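PDB 2R8Q: class I phosphodiesterase PDEB1 from Leishmania major, which belongs to the class I phosphodiesterase family and has an all-helical catalytic domain that holds zinc, magnesium and 3-isobutyl-1-methylxanthine. Local coordinates for residues V333-V336 with N337-A341. Sequence-based numbering, arbitrary orientation.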
ATOM      1  N   VAL A 333      23.009  27.947  -2.170  1.00 21.22           N
ATOM      2  CA  VAL A 333      22.879  28.766  -3.367  1.00 21.39           C
ATOM      3  C   VAL A 333      24.251  29.090  -3.948  1.00 22.01           C
ATOM      4  O   VAL A 333      24.454  29.001  -5.157  1.00 21.45           O
ATOM      5  CB  VAL A 333      22.135  30.087  -3.062  1.00 22.41           C
ATOM      6  CG1 VAL A 333      22.193  31.012  -4.270  1.00 22.57           C
ATOM      7  CG2 VAL A 333      20.689  29.795  -2.696  1.00 22.50           C
ATOM      8  N   ASP A 334      25.192  29.463  -3.085  1.00 22.26           N
ATOM      9  CA  ASP A 334      26.534  29.791  -3.548  1.00 23.52           C
ATOM     10  C   ASP A 334      27.188  28.604  -4.237  1.00 23.16           C
ATOM     11  O   ASP A 334      27.874  28.765  -5.242  1.00 22.72           O
ATOM     12  CB  ASP A 334      27.421  30.240  -2.385  1.00 24.96           C
ATOM     13  CG  ASP A 334      26.899  31.483  -1.700  1.00 27.39           C
ATOM     14  OD1 ASP A 334      26.232  32.293  -2.371  1.00 29.55           O
ATOM     15  OD2 ASP A 334      27.173  31.656  -0.493  1.00 28.65           O
ATOM     16  N   THR A 335      26.969  27.408  -3.701  1.00 21.68           N
ATOM     17  CA  THR A 335      27.575  26.219  -4.278  1.00 20.78           C
ATOM     18  C   THR A 335      26.902  25.757  -5.568  1.00 21.09           C
ATOM     19  O   THR A 335      27.575  25.301  -6.489  1.00 21.71           O
ATOM     20  CB  THR A 335      27.591  25.058  -3.269  1.00 19.85           C
ATOM     21  OG1 THR A 335      28.234  25.488  -2.063  1.00 22.57           O
ATOM     22  CG2 THR A 335      28.362  23.875  -3.834  1.00 19.76           C
ATOM     23  N   VAL A 336      25.580  25.865  -5.645  1.00 21.51           N
ATOM     24  CA  VAL A 336      24.911  25.447  -6.866  1.00 22.35           C
ATOM     25  C   VAL A 336      25.333  26.385  -7.997  1.00 22.88           C
ATOM     26  O   VAL A 336      25.488  25.957  -9.139  1.00 21.83           O
ATOM     27  CB  VAL A 336      23.363  25.447  -6.721  1.00 24.21           C
ATOM     28  CG1 VAL A 336      22.834  26.863  -6.613  1.00 26.65           C
ATOM     29  CG2 VAL A 336      22.738  24.724  -7.908  1.00 26.30           C
ATOM     30  N   ASN A 337      25.539  27.660  -7.673  1.00 23.53           N
ATOM     31  CA  ASN A 337      25.952  28.625  -8.686  1.00 25.20           C
ATOM     32  C   ASN A 337      27.380  28.353  -9.143  1.00 24.30           C
ATOM     33  O   ASN A 337      27.674  28.416 -10.337  1.00 24.88           O
ATOM     34  CB  ASN A 337      25.851  30.060  -8.155  1.00 27.27           C
ATOM     35  CG  ASN A 337      24.417  30.491  -7.901  1.00 30.29           C
ATOM     36  OD1 ASN A 337      23.507  30.124  -8.643  1.00 32.68           O
ATOM     37  ND2 ASN A 337      24.214  31.290  -6.861  1.00 30.91           N
ATOM     38  N   SER A 338      28.269  28.058  -8.196  1.00 23.38           N
ATOM     39  CA  SER A 338      29.656  27.770  -8.544  1.00 23.31           C
ATOM     40  C   SER A 338      29.737  26.440  -9.291  1.00 22.72           C
ATOM     41  O   SER A 338      30.611  26.248 -10.135  1.00 23.31           O
ATOM     42  CB  SER A 338      30.543  27.739  -7.290  1.00 24.63           C
ATOM     43  OG  SER A 338      30.113  26.765  -6.358  1.00 28.78           O
ATOM     44  N   ASN A 339      28.825  25.520  -8.985  1.00 21.27           N
ATOM     45  CA  ASN A 339      28.819  24.237  -9.676  1.00 19.42           C
ATOM     46  C   ASN A 339      28.366  24.419 -11.122  1.00 19.22           C
ATOM     47  O   ASN A 339      28.935  23.820 -12.030  1.00 20.29           O
ATOM     48  CB  ASN A 339      27.901  23.224  -8.975  1.00 19.78           C
ATOM     49  CG  ASN A 339      28.541  22.610  -7.741  1.00 21.97           C
ATOM     50  OD1 ASN A 339      29.759  22.642  -7.580  1.00 21.80           O
ATOM     51  ND2 ASN A 339      27.719  22.028  -6.873  1.00 19.96           N
ATOM     52  N   ARG A 340      27.343  25.242 -11.340  1.00 22.59           N
ATOM     53  CA  ARG A 340      26.870  25.463 -12.701  1.00 23.97           C
ATOM     54  C   ARG A 340      28.008  26.034 -13.533  1.00 24.93           C
ATOM     55  O   ARG A 340      28.200  25.648 -14.685  1.00 25.71           O
ATOM     56  CB  ARG A 340      25.693  26.441 -12.745  1.00 25.62           C
ATOM     57  CG  ARG A 340      25.094  26.551 -14.149  1.00 26.74           C
ATOM     58  CD  ARG A 340      24.164  27.736 -14.302  1.00 30.24           C
ATOM     59  NE  ARG A 340      23.509  27.744 -15.611  1.00 30.40           N
ATOM     60  CZ  ARG A 340      24.139  27.883 -16.776  1.00 32.28           C
ATOM     61  NH1 ARG A 340      25.456  28.033 -16.817  1.00 32.27           N
ATOM     62  NH2 ARG A 340      23.446  27.874 -17.908  1.00 29.31           N
ATOM     63  N   ALA A 341      28.759  26.956 -12.937  1.00 26.14           N
ATOM     64  CA  ALA A 341      29.883  27.584 -13.622  1.00 26.22           C
ATOM     65  C   ALA A 341      30.924  26.542 -14.016  1.00 27.47           C
ATOM     66  O   ALA A 341      31.482  26.596 -15.113  1.00 28.29           O
ATOM     67  CB  ALA A 341      30.513  28.643 -12.726  1.00 27.59           C
TER
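N337 folds its amide back along the helix toward V333, one turn earlier, and the wider segment illustrates how a helix wedged against neighbours pairs residues four apart on its packed faces and leaves the rest nearer to solvent. The two side chains run side by side in the same direction, and ND2 of N337 rests 3.3 Å from CG1 of V333. ND2 also comes within 2.9 Å of V333 O, but at an angle too poor for a hydrogen bond; that carbonyl instead accepts the backbone N of N337 at 3.1 Å. At the amide's other end, the hydrogen bond from R319 NH2 to OD1 helps orient it. A second side-by-side pair forms between T335 and N339. CG2 of T335, set anti to the backbone N, lies 3.6 Å from ND2 of N339, a methyl against an amide whose ND2 is hydrogen-bonded to the carbonyls of V258 and K260. Successive i to i+4 bonds unite the turns, the shortest from N339 N to T335 O at 2.8 Å.

The looser side carries the exposed D334, with the partly exposed S338 beside it. OD1 of D334 is hydrogen-bonded back along the same helix to Q330 NE2. OG of S338 folds back onto the preceding turn, its chi1 of 59° placing it between its own backbone N and carbonyl carbon. It lies 2.9 Å from T335 O and 3.2 Å from D334 O, and either carbonyl could take the single hydroxyl proton.

Two neighbours hold this part of helix 330-348. V333 and V336 pack on helix 302-324 through R319, V322 and I310, and R340 adds a salt bridge to D311 there, while N339 touches F262 and S265 of helix 262-285, its side chain about 10 Å from the bound 3-isobutyl-1-methylxanthine.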